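Local coordinates for protein esterase (Sinorhizobium meliloti 1021, PDB 4TX1) that hydrolyses ester bonds as an SGNH-family carbohydrate acetylesterase, and probably also has arylesterase activity, at residues R121-V126 with D180-G185; L125-D130 with P139-V144. One frame throughout, in Å; residues are numbered along the deposited sequence.

Contact 1: residues R121-V126 with D180-G185; sequences RLVNLV and DELDCG
Val123 is the one side chain of helix residues 121-126 that meets residues 180-185, and it does so through apolar contacts with two partners. Its CG1 lies 3.9 Å from Leu182 CD1 and equally 3.9 Å from Cys184 SG, so this single methyl points into the notch between a leucine branch and a thiol. With CG1 anti to the backbone N of Val123 (chi1 172°), both methyls face the second segment, and Val123 CG2 stands 4.1 Å from Cys184 SG. From Leu182 it is CD1 that does the touching, passing obliquely across the valine, with Val123 CB also 3.9 Å from this methyl.

The two partners face the same valine because the chain turns between them. Helix 171-182 ends in a Schellman motif, with Asp183 in positive phi (58°), and the chain then runs directly into strand 185-188, the outermost of the parallel sheet within this chain. In this alpha/beta SGNH-hydrolase fold, helix 112-127 packs on the sheet, and Val123 also touches Ile141 of strand 140-145, where Cys184 rests too.

The polar bonds nearby are made by the turn's carbonyls with Arg127, one turn further along helix 112-127: Leu182 O accepts a hydrogen bond from Arg127 NH1, and Asp183 O takes a weak one from Arg127 NH2. On the far side of the helix, Arg121 NE is hydrogen-bonded to His70 O of a second subunit.

Contact 2: residues L125-D130 with P139-V144; sequences LVRRHD and PEILIV
Arg127 and Ile141 meet where the last turn of helix 112-127 passes over the start of strand 140-145. Followed outward from CB, the arginine first places CG anti to its carbonyl carbon (chi1 -62°), and this CG comes to 4.1 Å from Ile141 CD1. The chain bends at chi2 (-119°) and carries CD and NE onward past the isoleucine, with Arg127 NE 3.8 Å from Ile141 CD1; the methyl lies oblique to the guanidinium. At the far end, Arg127 NH2 gives a hydrogen bond of 3.0 Å to water 2, which passes one on to Pro139 O at 2.7 Å. Water 1 makes a second bridge, donating to Pro139 O at 2.6 Å and accepting only a weak bond from Arg127 NE. Both waters lie in the guanidinium plane, at its edge, so two water bridges converge on one carbonyl just ahead of the strand. The remaining nitrogen, NH1, is hydrogen-bonded directly to Leu182 O.

This is helix-on-sheet packing in the alpha/beta fold of the SGNH hydrolases: strand 94-98, helix 112-127 and strand 140-145 form a beta-alpha-beta crossover between neighbouring parallel strands, and strand 185-188 flanks 140-145 on its other side.

Beside the arginine the contact is apolar. Val126 and Ile141 reach toward each other tip to tip, Val126 CG1 lying 3.8 Å from Ile141 CD1, with the valine CB just as near that methyl. Obliquely across the valine comes the proline ring, with Pro139 CG 3.9 Å from Val126 CG1. Val126 also touches Ile95 of the neighbouring strand.

In the fold
Both contacts use helix 112-127, and their centres lie about 6 Å apart. Contact 1 sets it against the exit of helix 171-182, contact 2 against an inner strand of the sheet. Each is partly buried: Val123 in contact 1, and Val126 with Ile141 in contact 2, are the buried members. Contact 1 is purely apolar across its segments, whereas contact 2 adds water-mediated polar bridges at the exposed Arg127. That arginine spans both contacts. The strands join them again: Gly185 pairs through its backbone with Ile141 and Ile143, as expected of adjacent parallel strands.

Contact 1: residues R121-V126 with D180-G185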
ATOM      1  N   ARG A 121      -5.269  19.806   1.087  1.00 13.28           N
ATOM      2  CA  ARG A 121      -5.721  18.449   0.849  1.00 12.95           C
ATOM      3  C   ARG A 121      -6.602  17.926   2.008  1.00 12.24           C
ATOM      4  O   ARG A 121      -7.594  17.346   1.758  1.00 13.06           O
ATOM      5  CB  ARG A 121      -4.541  17.528   0.620  1.00 20.00           C
ATOM      6  CG  ARG A 121      -4.924  16.081   0.525  1.00 20.00           C
ATOM      7  CD  ARG A 121      -5.670  15.757  -0.740  1.00 20.00           C
ATOM      8  NE  ARG A 121      -5.761  14.331  -0.918  1.00 20.00           N
ATOM      9  CZ  ARG A 121      -6.812  13.693  -1.354  1.00 20.00           C
ATOM     10  NH1 ARG A 121      -7.895  14.338  -1.666  1.00 20.00           N
ATOM     11  NH2 ARG A 121      -6.756  12.401  -1.408  1.00 20.00           N
ATOM     12  N   LEU A 122      -6.187  18.163   3.258  1.00 11.79           N
ATOM     13  CA  LEU A 122      -6.952  17.764   4.392  1.00 11.66           C
ATOM     14  C   LEU A 122      -8.341  18.411   4.357  1.00 12.64           C
ATOM     15  O   LEU A 122      -9.341  17.777   4.651  1.00 12.64           O
ATOM     16  CB  LEU A 122      -6.225  18.055   5.719  1.00 11.83           C
ATOM     17  CG  LEU A 122      -4.866  17.355   5.876  1.00 11.95           C
ATOM     18  CD1 LEU A 122      -4.262  17.773   7.234  1.00 12.95           C
ATOM     19  CD2 LEU A 122      -4.942  15.839   5.786  1.00 13.84           C
ATOM     20  N   VAL A 123      -8.385  19.702   4.019  1.00 13.42           N
ATOM     21  CA  VAL A 123      -9.702  20.380   3.972  1.00 13.67           C
ATOM     22  C   VAL A 123     -10.577  19.640   2.976  1.00 13.76           C
ATOM     23  O   VAL A 123     -11.752  19.381   3.229  1.00 14.10           O
ATOM     24  CB  VAL A 123      -9.556  21.886   3.614  1.00 13.32           C
ATOM     25  CG1 VAL A 123     -10.960  22.474   3.385  1.00 15.81           C
ATOM     26  CG2 VAL A 123      -8.792  22.560   4.776  1.00 14.78           C
ATOM     27  N   ASN A 124     -10.038  19.380   1.798  1.00 13.79           N
ATOM     28  CA  ASN A 124     -10.839  18.694   0.753  1.00 15.77           C
ATOM     29  C   ASN A 124     -11.303  17.280   1.160  1.00 15.57           C
ATOM     30  O   ASN A 124     -12.404  16.870   0.795  1.00 14.62           O
ATOM     31  CB  ASN A 124     -10.030  18.633  -0.553  1.00 17.30           C
ATOM     32  CG  ASN A 124      -9.957  20.015  -1.231  1.00 25.04           C
ATOM     33  OD1 ASN A 124     -10.996  20.741  -1.298  1.00 31.58           O
ATOM     34  ND2 ASN A 124      -8.771  20.408  -1.673  1.00 25.80           N
ATOM     35  N   LEU A 125     -10.463  16.559   1.936  1.00 13.45           N
ATOM     36  CA  LEU A 125     -10.855  15.252   2.464  1.00 12.76           C
ATOM     37  C   LEU A 125     -12.065  15.377   3.362  1.00 12.79           C
ATOM     38  O   LEU A 125     -12.929  14.493   3.378  1.00 14.15           O
ATOM     39  CB  LEU A 125      -9.659  14.548   3.179  1.00 11.22           C
ATOM     40  CG  LEU A 125      -8.605  14.059   2.187  1.00 13.47           C
ATOM     41  CD1 LEU A 125      -7.351  13.703   3.039  1.00 11.76           C
ATOM     42  CD2 LEU A 125      -9.099  12.848   1.376  1.00 13.36           C
ATOM     43  N   VAL A 126     -12.152  16.443   4.164  1.00 12.66           N
ATOM     44  CA  VAL A 126     -13.281  16.648   5.035  1.00 11.59           C
ATOM     45  C   VAL A 126     -14.536  16.940   4.146  1.00 12.00           C
ATOM     46  O   VAL A 126     -15.626  16.323   4.371  1.00 15.09           O
ATOM     47  CB  VAL A 126     -13.068  17.810   6.031  1.00 12.81           C
ATOM     48  CG1 VAL A 126     -14.346  18.046   6.808  1.00 13.54           C
ATOM     49  CG2 VAL A 126     -11.906  17.475   6.999  1.00 12.89           C
ATOM     50  N   ASP A 180      -9.143  31.724   4.127  1.00 23.00           N
ATOM     51  CA  ASP A 180      -9.998  32.719   3.408  1.00 26.86           C
ATOM     52  C   ASP A 180     -10.447  32.177   2.039  1.00 25.24           C
ATOM     53  O   ASP A 180     -11.626  32.270   1.702  1.00 27.22           O
ATOM     54  CB  ASP A 180      -9.227  34.055   3.290  1.00 27.48           C
ATOM     55  CG  ASP A 180     -10.096  35.184   2.669  1.00 39.22           C
ATOM     56  OD1 ASP A 180     -11.322  35.283   2.995  1.00 49.20           O
ATOM     57  OD2 ASP A 180      -9.560  35.931   1.841  1.00 45.07           O
ATOM     58  N   GLU A 181      -9.533  31.552   1.306  1.00 25.14           N
ATOM     59  CA  GLU A 181      -9.760  30.959  -0.021  1.00 26.51           C
ATOM     60  C   GLU A 181     -10.762  29.836   0.057  1.00 28.02           C
ATOM     61  O   GLU A 181     -11.694  29.765  -0.732  1.00 26.29           O
ATOM     62  CB  GLU A 181      -8.430  30.569  -0.595  1.00 34.02           C
ATOM     63  CG  GLU A 181      -8.441  29.991  -1.997  1.00 43.51           C
ATOM     64  CD  GLU A 181      -7.169  29.177  -2.253  1.00 55.85           C
ATOM     65  OE1 GLU A 181      -7.289  28.081  -2.874  1.00 55.80           O
ATOM     66  OE2 GLU A 181      -6.058  29.624  -1.782  1.00 59.72           O
ATOM     67  N   LEU A 182     -10.713  29.034   1.135  1.00 23.47           N
ATOM     68  CA  LEU A 182     -11.545  27.880   1.270  1.00 24.42           C
ATOM     69  C   LEU A 182     -12.717  28.015   2.237  1.00 24.89           C
ATOM     70  O   LEU A 182     -13.369  27.019   2.550  1.00 28.17           O
ATOM     71  CB  LEU A 182     -10.655  26.666   1.730  1.00 24.45           C
ATOM     72  CG  LEU A 182      -9.487  26.241   0.828  1.00 26.35           C
ATOM     73  CD1 LEU A 182      -8.763  25.020   1.431  1.00 25.78           C
ATOM     74  CD2 LEU A 182      -9.969  25.975  -0.581  1.00 28.61           C
ATOM     75  N   ASP A 183     -13.018  29.205   2.730  1.00 28.90           N
ATOM     76  CA  ASP A 183     -14.093  29.295   3.690  1.00 29.09           C
ATOM     77  C   ASP A 183     -13.985  28.481   4.932  1.00 27.75           C
ATOM     78  O   ASP A 183     -14.936  27.818   5.370  1.00 26.60           O
ATOM     79  CB  ASP A 183     -15.389  28.885   3.029  1.00 40.08           C
ATOM     80  CG  ASP A 183     -16.281  30.012   2.917  1.00 53.02           C
ATOM     81  OD1 ASP A 183     -15.985  30.850   2.028  1.00 57.61           O
ATOM     82  OD2 ASP A 183     -17.183  30.079   3.791  1.00 62.04           O
ATOM     83  N   CYS A 184     -12.805  28.527   5.529  1.00 24.52           N
ATOM     84  CA  CYS A 184     -12.544  27.900   6.791  1.00 23.12           C
ATOM     85  C   CYS A 184     -12.259  29.037   7.791  1.00 19.94           C
ATOM     86  O   CYS A 184     -11.802  30.138   7.393  1.00 21.76           O
ATOM     87  CB  CYS A 184     -11.193  27.098   6.691  1.00 20.90           C
ATOM     88  SG  CYS A 184     -11.397  25.618   5.723  1.00 25.26           S
ATOM     89  N   GLY A 185     -12.369  28.698   9.079  1.00 17.27           N
ATOM     90  CA  GLY A 185     -11.811  29.560  10.127  1.00 20.34           C
ATOM     91  C   GLY A 185     -10.312  29.473  10.179  1.00 19.35           C
ATOM     92  O   GLY A 185      -9.699  28.468   9.719  1.00 17.52           O
TER

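Contact 2: residues L125-D130 with P139-V144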
ATOM      1  N   LEU A 125     -10.463  16.559   1.936  1.00 13.45           N
ATOM      2  CA  LEU A 125     -10.855  15.252   2.464  1.00 12.76           C
ATOM      3  C   LEU A 125     -12.065  15.377   3.362  1.00 12.79           C
ATOM      4  O   LEU A 125     -12.929  14.493   3.378  1.00 14.15           O
ATOM      5  CB  LEU A 125      -9.659  14.548   3.179  1.00 11.22           C
ATOM      6  CG  LEU A 125      -8.605  14.059   2.187  1.00 13.47           C
ATOM      7  CD1 LEU A 125      -7.351  13.703   3.039  1.00 11.76           C
ATOM      8  CD2 LEU A 125      -9.099  12.848   1.376  1.00 13.36           C
ATOM      9  N   VAL A 126     -12.152  16.443   4.164  1.00 12.66           N
ATOM     10  CA  VAL A 126     -13.281  16.648   5.035  1.00 11.59           C
ATOM     11  C   VAL A 126     -14.536  16.940   4.146  1.00 12.00           C
ATOM     12  O   VAL A 126     -15.626  16.323   4.371  1.00 15.09           O
ATOM     13  CB  VAL A 126     -13.068  17.810   6.031  1.00 12.81           C
ATOM     14  CG1 VAL A 126     -14.346  18.046   6.808  1.00 13.54           C
ATOM     15  CG2 VAL A 126     -11.906  17.475   6.999  1.00 12.89           C
ATOM     16  N   ARG A 127     -14.351  17.828   3.204  1.00 14.24           N
ATOM     17  CA  ARG A 127     -15.463  18.319   2.440  1.00 16.53           C
ATOM     18  C   ARG A 127     -16.036  17.258   1.540  1.00 17.79           C
ATOM     19  O   ARG A 127     -17.176  17.322   1.168  1.00 18.53           O
ATOM     20  CB  ARG A 127     -15.027  19.514   1.657  1.00 20.00           C
ATOM     21  CG  ARG A 127     -14.581  20.636   2.568  1.00 20.00           C
ATOM     22  CD  ARG A 127     -15.433  21.821   2.364  1.00 20.00           C
ATOM     23  NE  ARG A 127     -15.369  22.841   3.388  1.00 20.00           N
ATOM     24  CZ  ARG A 127     -14.803  24.006   3.192  1.00 20.00           C
ATOM     25  NH1 ARG A 127     -14.179  24.249   2.070  1.00 20.00           N
ATOM     26  NH2 ARG A 127     -14.848  24.916   4.124  1.00 20.00           N
ATOM     27  N   ARG A 128     -15.220  16.293   1.190  1.00 14.62           N
ATOM     28  CA  ARG A 128     -15.694  15.186   0.314  1.00 16.01           C
ATOM     29  C   ARG A 128     -15.900  13.860   0.965  1.00 15.11           C
ATOM     30  O   ARG A 128     -16.114  12.905   0.239  1.00 15.30           O
ATOM     31  CB  ARG A 128     -14.765  14.990  -0.867  1.00 17.97           C
ATOM     32  CG  ARG A 128     -14.489  16.258  -1.705  1.00 23.02           C
ATOM     33  CD  ARG A 128     -15.748  16.833  -2.293  1.00 25.98           C
ATOM     34  NE  ARG A 128     -16.078  16.406  -3.674  1.00 32.35           N
ATOM     35  CZ  ARG A 128     -17.332  16.240  -4.183  1.00 38.47           C
ATOM     36  NH1 ARG A 128     -18.413  16.361  -3.377  1.00 43.42           N
ATOM     37  NH2 ARG A 128     -17.513  15.798  -5.475  1.00 29.08           N
ATOM     38  N   HIS A 129     -15.790  13.793   2.280  1.00 14.46           N
ATOM     39  CA  HIS A 129     -15.898  12.550   2.988  1.00 14.20           C
ATOM     40  C   HIS A 129     -17.256  11.921   2.809  1.00 14.98           C
ATOM     41  O   HIS A 129     -18.271  12.638   2.906  1.00 15.92           O
ATOM     42  CB  HIS A 129     -15.578  12.731   4.504  1.00 13.04           C
ATOM     43  CG  HIS A 129     -15.413  11.414   5.190  1.00 13.94           C
ATOM     44  ND1 HIS A 129     -14.277  10.651   5.044  1.00 12.03           N
ATOM     45  CD2 HIS A 129     -16.286  10.649   5.895  1.00 14.46           C
ATOM     46  CE1 HIS A 129     -14.444   9.492   5.654  1.00 11.68           C
ATOM     47  NE2 HIS A 129     -15.670   9.439   6.153  1.00 14.13           N
ATOM     48  N   ASP A 130     -17.312  10.604   2.638  1.00 13.42           N
ATOM     49  CA  ASP A 130     -18.567   9.854   2.570  1.00 17.28           C
ATOM     50  C   ASP A 130     -18.984   9.400   3.952  1.00 17.73           C
ATOM     51  O   ASP A 130     -18.635   8.338   4.439  1.00 19.33           O
ATOM     52  CB  ASP A 130     -18.432   8.663   1.602  1.00 18.60           C
ATOM     53  CG  ASP A 130     -19.779   8.002   1.299  1.00 26.99           C
ATOM     54  OD1 ASP A 130     -20.819   8.727   1.294  1.00 28.34           O
ATOM     55  OD2 ASP A 130     -19.777   6.785   1.043  1.00 29.81           O
ATOM     56  N   PRO A 139     -19.310  19.706   8.123  1.00 29.26           N
ATOM     57  CA  PRO A 139     -18.698  20.271   9.308  1.00 23.18           C
ATOM     58  C   PRO A 139     -18.009  21.588   8.978  1.00 18.38           C
ATOM     59  O   PRO A 139     -17.568  21.815   7.850  1.00 21.84           O
ATOM     60  CB  PRO A 139     -17.672  19.233   9.735  1.00 24.01           C
ATOM     61  CG  PRO A 139     -17.739  18.124   8.779  1.00 25.40           C
ATOM     62  CD  PRO A 139     -19.010  18.266   8.013  1.00 27.54           C
ATOM     63  N   GLU A 140     -17.919  22.452   9.983  1.00 19.31           N
ATOM     64  CA  GLU A 140     -17.074  23.610   9.889  1.00 19.82           C
ATOM     65  C   GLU A 140     -15.611  23.160  10.056  1.00 16.59           C
ATOM     66  O   GLU A 140     -15.349  22.113  10.636  1.00 17.60           O
ATOM     67  CB  GLU A 140     -17.408  24.578  11.029  1.00 23.23           C
ATOM     68  CG  GLU A 140     -18.826  25.101  10.938  1.00 29.68           C
ATOM     69  CD  GLU A 140     -19.003  26.023   9.755  1.00 31.91           C
ATOM     70  OE1 GLU A 140     -18.070  26.825   9.450  1.00 33.04           O
ATOM     71  OE2 GLU A 140     -20.090  25.952   9.120  1.00 47.30           O
ATOM     72  N   ILE A 141     -14.710  23.953   9.532  1.00 15.37           N
ATOM     73  CA  ILE A 141     -13.259  23.653   9.618  1.00 16.05           C
ATOM     74  C   ILE A 141     -12.482  24.857  10.122  1.00 18.55           C
ATOM     75  O   ILE A 141     -12.624  25.987   9.584  1.00 19.95           O
ATOM     76  CB  ILE A 141     -12.754  23.257   8.228  1.00 15.53           C
ATOM     77  CG1 ILE A 141     -13.461  21.990   7.719  1.00 17.33           C
ATOM     78  CG2 ILE A 141     -11.263  22.880   8.296  1.00 16.49           C
ATOM     79  CD1 ILE A 141     -13.117  21.633   6.255  1.00 17.35           C
ATOM     80  N   LEU A 142     -11.650  24.624  11.120  1.00 15.98           N
ATOM     81  CA  LEU A 142     -10.745  25.617  11.686  1.00 16.26           C
ATOM     82  C   LEU A 142      -9.294  25.204  11.404  1.00 15.59           C
ATOM     83  O   LEU A 142      -8.864  24.144  11.951  1.00 16.52           O
ATOM     84  CB  LEU A 142     -10.959  25.724  13.145  1.00 16.60           C
ATOM     85  CG  LEU A 142     -10.462  26.879  13.984  1.00 20.03           C
ATOM     86  CD1 LEU A 142     -10.382  26.734  15.491  1.00 20.17           C
ATOM     87  CD2 LEU A 142      -9.913  28.132  13.255  1.00 18.49           C
ATOM     88  N   ILE A 143      -8.561  26.066  10.729  1.00 15.15           N
ATOM     89  CA  ILE A 143      -7.150  25.876  10.420  1.00 14.80           C
ATOM     90  C   ILE A 143      -6.344  26.640  11.477  1.00 18.86           C
ATOM     91  O   ILE A 143      -6.437  27.855  11.582  1.00 19.02           O
ATOM     92  CB  ILE A 143      -6.754  26.329   9.039  1.00 14.98           C
ATOM     93  CG1 ILE A 143      -7.544  25.495   8.022  1.00 14.92           C
ATOM     94  CG2 ILE A 143      -5.241  26.227   8.813  1.00 14.86           C
ATOM     95  CD1 ILE A 143      -7.513  25.973   6.592  1.00 15.32           C
ATOM     96  N   VAL A 144      -5.523  25.928  12.228  1.00 15.16           N
ATOM     97  CA  VAL A 144      -4.678  26.563  13.225  1.00 14.79           C
ATOM     98  C   VAL A 144      -3.212  26.472  12.808  1.00 16.61           C
ATOM     99  O   VAL A 144      -2.637  25.355  12.525  1.00 16.53           O
ATOM    100  CB  VAL A 144      -4.908  25.966  14.604  1.00 14.13           C
ATOM    101  CG1 VAL A 144      -4.040  26.720  15.620  1.00 15.04           C
ATOM    102  CG2 VAL A 144      -6.368  25.928  15.013  1.00 14.65           C
TER
HETATM  103  O   HOH W   1     -17.083  20.702   5.509  1.00 32.60           O
HETATM  104  O   HOH W   2     -16.711  23.814   6.204  1.00 40.98           O